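Extracellular endo-alpha-(1->5)-L-arabinanase 1 (Bacillus subtilis, PDB 1UV4) hydrolyses internal alpha-1,5-L-arabinofuranosidic linkages of linear and branched arabinan, a calcium-dependent step in breaking down the plant cell wall. Local coordinates at residues Y88-S93 with A131-L136; N72-D77 with S92-N97. One frame throughout, in Å; residues are numbered along the deposited sequence.

Contact 1 of 2, residues Y88-S93 with A131-L136; sequences YYSVSS and AIDPEL. With CA (calcium ion), chain D.
Ser90 OG receives the backbone N-H of Asp133 at 3.0 Å with an N-H...O angle of 162°, the single hydrogen bond between 88-93 and 131-136. The torsion that makes this possible sets OG beside its own backbone N and anti to the carbonyl carbon (chi1 -40°). The same hydroxyl is also hydrogen-bonded to Trp74 O on the adjoining strand, and Pro134 CD packs against OG at 3.4 Å. Next to it the Pro134 ring meets the base of Tyr88, CB to CB 3.6 Å. Leu136 CD2 approaches the Tyr88 ring at its edge, near the ring plane, 4.0 Å from CE1, while the phenol oxygen reaches Met165 O. The two segments run antiparallel, 175° apart, yet they belong to successive blades of the five-bladed beta-propeller of family 43, and no backbone-to-backbone hydrogen bond joins them. At the other end Ile132 CG2 packs on Ser92 CB at 3.9 Å. Asp133 turns its carboxylate to Glu185, the inferred proton donor, whose pKa it is inferred to modulate; the N-H bond to Ser90 OG ties down the backbone of Asp133. Glu135, bent at chi2, leaves the backbone on the side away from 88-93 and binds calcium through OE1 at 2.4 Å.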
loop_
_atom_site.group_PDB
_atom_site.type_symbol
_atom_site.label_atom_id
_atom_site.label_comp_id
_atom_site.label_asym_id
_atom_site.label_seq_id
_atom_site.Cartn_x
_atom_site.Cartn_y
_atom_site.Cartn_z
ATOM N N TYR A 88 -7.879 3.289 -4.615
ATOM C CA TYR A 88 -7.948 3.817 -3.256
ATOM C C TYR A 88 -6.690 4.688 -3.070
ATOM O O TYR A 88 -5.615 4.379 -3.604
ATOM C CB TYR A 88 -8.002 2.708 -2.213
ATOM C CG TYR A 88 -9.300 1.924 -2.242
ATOM C CD1 TYR A 88 -9.478 0.853 -3.097
ATOM C CD2 TYR A 88 -10.352 2.249 -1.420
ATOM C CE1 TYR A 88 -10.662 0.146 -3.142
ATOM C CE2 TYR A 88 -11.529 1.518 -1.444
ATOM C CZ TYR A 88 -11.700 0.500 -2.328
ATOM O OH TYR A 88 -12.857 -0.191 -2.344
ATOM N N TYR A 89 -6.768 5.748 -2.287
ATOM C CA TYR A 89 -5.619 6.641 -2.105
ATOM C C TYR A 89 -5.787 7.364 -0.762
ATOM O O TYR A 89 -6.875 7.374 -0.193
ATOM C CB TYR A 89 -5.505 7.621 -3.289
ATOM C CG TYR A 89 -6.715 8.488 -3.377
ATOM C CD1 TYR A 89 -7.844 8.078 -4.073
ATOM C CD2 TYR A 89 -6.781 9.689 -2.696
ATOM C CE1 TYR A 89 -8.979 8.840 -4.093
ATOM C CE2 TYR A 89 -7.872 10.442 -2.705
ATOM C CZ TYR A 89 -9.005 10.037 -3.404
ATOM O OH TYR A 89 -10.148 10.831 -3.418
ATOM N N SER A 90 -4.736 8.063 -0.332
ATOM C CA SER A 90 -4.704 8.678 0.994
ATOM C C SER A 90 -4.604 10.195 0.873
ATOM O O SER A 90 -3.830 10.726 0.054
ATOM C CB SER A 90 -3.484 8.218 1.828
ATOM O OG SER A 90 -3.226 6.850 1.662
ATOM N N VAL A 91 -5.396 10.906 1.687
ATOM C CA VAL A 91 -5.318 12.345 1.817
ATOM C C VAL A 91 -4.870 12.635 3.260
ATOM O O VAL A 91 -5.532 12.217 4.173
ATOM C CB VAL A 91 -6.725 12.957 1.601
ATOM C CG1 VAL A 91 -6.682 14.443 1.788
ATOM C CG2 VAL A 91 -7.289 12.551 0.253
ATOM N N SER A 92 -3.758 13.326 3.450
ATOM C CA SER A 92 -3.254 13.491 4.817
ATOM C C SER A 92 -2.255 14.616 4.848
ATOM O O SER A 92 -2.098 15.371 3.890
ATOM C CB SER A 92 -2.631 12.147 5.222
ATOM O OG SER A 92 -2.222 12.126 6.576
ATOM N N SER A 93 -1.630 14.814 6.017
ATOM C CA SER A 93 -0.485 15.721 6.171
ATOM C C SER A 93 0.579 15.011 7.007
ATOM O O SER A 93 0.263 14.177 7.840
ATOM C CB SER A 93 -0.884 17.047 6.810
ATOM O OG SER A 93 -1.416 16.877 8.083
ATOM N N ALA A 131 -5.877 6.647 8.913
ATOM C CA ALA A 131 -6.525 6.207 7.673
ATOM C C ALA A 131 -5.733 6.610 6.434
ATOM O O ALA A 131 -6.121 7.496 5.669
ATOM C CB ALA A 131 -7.958 6.773 7.559
ATOM N N ILE A 132 -4.615 5.910 6.283
ATOM C CA ILE A 132 -3.792 5.963 5.099
ATOM C C ILE A 132 -3.343 4.558 4.696
ATOM O O ILE A 132 -3.522 3.573 5.404
ATOM C CB ILE A 132 -2.570 6.911 5.283
ATOM C CG1 ILE A 132 -1.523 6.315 6.208
ATOM C CG2 ILE A 132 -3.004 8.282 5.765
ATOM C CD1 ILE A 132 -0.234 7.056 6.257
ATOM N N ASP A 133 -2.726 4.495 3.534
ATOM C CA ASP A 133 -2.095 3.286 3.021
ATOM C C ASP A 133 -3.086 2.150 2.726
ATOM O O ASP A 133 -2.932 1.024 3.210
ATOM C CB ASP A 133 -0.968 2.748 3.896
ATOM C CG ASP A 133 0.160 3.705 4.066
ATOM O OD1 ASP A 133 0.263 4.776 3.408
ATOM O OD2 ASP A 133 1.050 3.427 4.915
ATOM N N PRO A 134 -4.122 2.436 1.915
ATOM C CA PRO A 134 -5.134 1.402 1.614
ATOM C C PRO A 134 -4.638 0.233 0.815
ATOM O O PRO A 134 -3.742 0.376 -0.008
ATOM C CB PRO A 134 -6.155 2.158 0.772
ATOM C CG PRO A 134 -5.375 3.327 0.163
ATOM C CD PRO A 134 -4.389 3.697 1.192
ATOM N N GLU A 135 -5.285 -0.904 1.013
ATOM C CA GLU A 135 -5.034 -2.112 0.268
ATOM C C GLU A 135 -6.360 -2.826 0.046
ATOM O O GLU A 135 -6.983 -3.276 0.989
ATOM C CB GLU A 135 -4.086 -3.005 1.085
ATOM C CG GLU A 135 -4.065 -4.475 0.747
ATOM C CD GLU A 135 -3.425 -4.811 -0.577
ATOM O OE1 GLU A 135 -3.255 -3.903 -1.434
ATOM O OE2 GLU A 135 -3.064 -6.009 -0.808
ATOM N N LEU A 136 -6.740 -2.992 -1.204
ATOM C CA LEU A 136 -7.913 -3.782 -1.585
ATOM C C LEU A 136 -7.453 -5.229 -1.719
ATOM O O LEU A 136 -6.454 -5.553 -2.388
ATOM C CB LEU A 136 -8.480 -3.266 -2.918
ATOM C CG LEU A 136 -9.673 -4.052 -3.456
ATOM C CD1 LEU A 136 -10.896 -4.017 -2.540
ATOM C CD2 LEU A 136 -10.077 -3.483 -4.829
HETATM CA CA CA D . -2.487 -3.833 -3.732
HETATM O O HOH W 1 -2.385 -6.149 -3.385
HETATM O O HOH W 2 -4.891 -4.152 -4.032
HETATM O O HOH W 3 -2.120 -5.390 -5.951
HETATM O O HOH W 4 -2.718 -3.298 -5.982
#

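Contact 2 of 2, residues N72-D77 with S92-N97; sequences NQWAPD and SSFGSN. With CA (calcium ion), chain D.
Residues 93-96 form a type II beta turn, closed by Ser96 N to Ser93 O at 3.0 Å; the loop 92-97 lies against the start of strand 74-81, and no direct hydrogen bond crosses between the two segments. Trp74 carries the contact, its CG anti to the carbonyl carbon and beside the backbone N, which puts the indole against Ser92 and the turn. Ser92 CB sits over one face of its six-membered ring, 3.8 Å from the centroid and 19° off the normal, a CH-pi contact, while the main chain of the turn lies at the ring's edge, Ser93 C being 3.6 Å from CH2. Phe94 is nearly parallel to the indole, planes 10° apart, but slid so far that the rings barely overlap: the centroids are 5.5 Å apart and the touching atoms are Phe94 CD1 and Trp74 CZ2. Within one four-stranded propeller blade, this joins the innermost strand, 74-81, to the loop between 84-91 and 99-106. Gly95, at positive phi (89°) in the turn, is a substrate-binding residue by similarity, and the Trp74 side chain lies about 5 Å from that of Asp14, the inferred proton acceptor. A water links the backbones, accepting from Ser92 N at 3.1 Å and donating to Asn72 O. Farther along, Asp77 OD1 binds calcium at 2.3 Å.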
loop_
_atom_site.group_PDB
_atom_site.type_symbol
_atom_site.label_atom_id
_atom_site.label_comp_id
_atom_site.label_asym_id
_atom_site.label_seq_id
_atom_site.Cartn_x
_atom_site.Cartn_y
_atom_site.Cartn_z
ATOM N N ASN A 72 0.143 16.705 -2.145
ATOM C CA ASN A 72 0.321 15.411 -2.773
ATOM C C ASN A 72 -0.525 14.390 -2.051
ATOM O O ASN A 72 -0.636 14.376 -0.811
ATOM C CB ASN A 72 1.817 14.983 -2.820
ATOM C CG ASN A 72 2.459 14.684 -1.437
ATOM O OD1 ASN A 72 3.329 13.792 -1.335
ATOM N ND2 ASN A 72 2.120 15.477 -0.421
ATOM N N GLN A 73 -1.158 13.498 -2.812
ATOM C CA GLN A 73 -1.875 12.374 -2.195
ATOM C C GLN A 73 -0.956 11.138 -2.131
ATOM O O GLN A 73 0.065 11.085 -2.793
ATOM C CB GLN A 73 -3.185 12.036 -2.903
ATOM C CG GLN A 73 -4.304 13.055 -2.551
ATOM C CD GLN A 73 -3.986 14.446 -3.024
ATOM O OE1 GLN A 73 -3.852 14.731 -4.216
ATOM N NE2 GLN A 73 -3.846 15.360 -2.079
ATOM N N TRP A 74 -1.282 10.195 -1.243
ATOM C CA TRP A 74 -0.308 9.167 -0.874
ATOM C C TRP A 74 -0.789 7.744 -1.080
ATOM O O TRP A 74 -1.960 7.416 -0.905
ATOM C CB TRP A 74 0.119 9.227 0.623
ATOM C CG TRP A 74 0.494 10.543 1.197
ATOM C CD1 TRP A 74 0.732 11.726 0.546
ATOM C CD2 TRP A 74 0.600 10.825 2.576
ATOM N NE1 TRP A 74 1.013 12.725 1.454
ATOM C CE2 TRP A 74 0.930 12.193 2.707
ATOM C CE3 TRP A 74 0.455 10.057 3.736
ATOM C CZ2 TRP A 74 1.133 12.797 3.944
ATOM C CZ3 TRP A 74 0.675 10.694 4.969
ATOM C CH2 TRP A 74 0.994 12.021 5.043
ATOM N N ALA A 75 0.155 6.881 -1.415
ATOM C CA ALA A 75 -0.001 5.437 -1.256
ATOM C C ALA A 75 -1.236 4.868 -1.957
ATOM O O ALA A 75 -2.119 4.294 -1.367
ATOM C CB ALA A 75 0.057 5.085 0.223
ATOM N N PRO A 76 -1.272 5.069 -3.274
ATOM C CA PRO A 76 -2.376 4.543 -4.075
ATOM C C PRO A 76 -2.392 3.023 -4.088
ATOM O O PRO A 76 -1.384 2.354 -3.903
ATOM C CB PRO A 76 -2.104 5.146 -5.434
ATOM C CG PRO A 76 -0.676 5.210 -5.494
ATOM C CD PRO A 76 -0.233 5.704 -4.097
ATOM N N ASP A 77 -3.579 2.504 -4.358
ATOM C CA ASP A 77 -3.760 1.091 -4.503
ATOM C C ASP A 77 -4.788 0.845 -5.581
ATOM O O ASP A 77 -5.778 1.536 -5.595
ATOM C CB ASP A 77 -4.158 0.463 -3.172
ATOM C CG ASP A 77 -4.215 -1.001 -3.270
ATOM O OD1 ASP A 77 -3.118 -1.667 -3.323
ATOM O OD2 ASP A 77 -5.307 -1.661 -3.360
ATOM N N SER A 92 -3.758 13.326 3.450
ATOM C CA SER A 92 -3.254 13.491 4.817
ATOM C C SER A 92 -2.255 14.616 4.848
ATOM O O SER A 92 -2.098 15.371 3.890
ATOM C CB SER A 92 -2.631 12.147 5.222
ATOM O OG SER A 92 -2.222 12.126 6.576
ATOM N N SER A 93 -1.630 14.814 6.017
ATOM C CA SER A 93 -0.485 15.721 6.171
ATOM C C SER A 93 0.579 15.011 7.007
ATOM O O SER A 93 0.263 14.177 7.840
ATOM C CB SER A 93 -0.884 17.047 6.810
ATOM O OG SER A 93 -1.416 16.877 8.083
ATOM N N PHE A 94 1.821 15.269 6.667
ATOM C CA PHE A 94 2.944 14.543 7.257
ATOM C C PHE A 94 2.879 14.461 8.787
ATOM O O PHE A 94 2.846 15.505 9.470
ATOM C CB PHE A 94 4.255 15.182 6.848
ATOM C CG PHE A 94 4.482 15.254 5.333
ATOM C CD1 PHE A 94 4.331 14.143 4.517
ATOM C CD2 PHE A 94 4.864 16.461 4.743
ATOM C CE1 PHE A 94 4.534 14.231 3.157
ATOM C CE2 PHE A 94 5.057 16.547 3.359
ATOM C CZ PHE A 94 4.887 15.425 2.580
ATOM N N GLY A 95 2.883 13.226 9.296
ATOM C CA GLY A 95 2.902 12.995 10.736
ATOM C C GLY A 95 1.540 12.923 11.410
ATOM O O GLY A 95 1.461 12.574 12.564
ATOM N N SER A 96 0.470 13.288 10.728
ATOM C CA SER A 96 -0.822 13.470 11.365
ATOM C C SER A 96 -1.693 12.228 11.253
ATOM O O SER A 96 -1.702 11.549 10.217
ATOM C CB SER A 96 -1.547 14.627 10.681
ATOM O OG SER A 96 -2.810 14.879 11.310
ATOM N N ASN A 97 -2.523 11.947 12.252
ATOM C CA ASN A 97 -3.577 10.947 11.995
ATOM C C ASN A 97 -4.943 11.526 11.716
ATOM O O ASN A 97 -5.947 10.802 11.773
ATOM C CB ASN A 97 -3.657 9.836 13.059
ATOM C CG ASN A 97 -4.274 10.280 14.340
ATOM O OD1 ASN A 97 -4.261 11.469 14.704
ATOM N ND2 ASN A 97 -4.822 9.306 15.075
HETATM CA CA CA D . -2.487 -3.833 -3.732
HETATM O O HOH W 5 -2.942 14.679 0.788
HETATM O O HOH W 2 -4.891 -4.152 -4.032
HETATM O O HOH W 1 -2.385 -6.149 -3.385
HETATM O O HOH W 3 -2.120 -5.390 -5.951
HETATM O O HOH W 4 -2.718 -3.298 -5.982
#

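Overall arrangement
From the N terminus, the chain first passes 72-77, turns back along 88-93 and, at 92-97, closes the loop of contact 2, whose segments are 15 residues apart at the nearest ends. Contact 1 then spans 38 residues, from 88-93 to 131-136, starting where contact 2 finishes; the two share Ser92 and Ser93, so their loops overlap rather than nest. Contact 2 stays within the blade of strands 74-81 to 115-123, whereas contact 1 ties that blade to the next, entered at strand 135-138. Their centres lie about 6 Å apart, and probable strand-pairing bonds such as Tyr88 O to Asp77 N (2.9 Å) link them. Asp77 and Glu135, with Asp257, converge on one calcium ion.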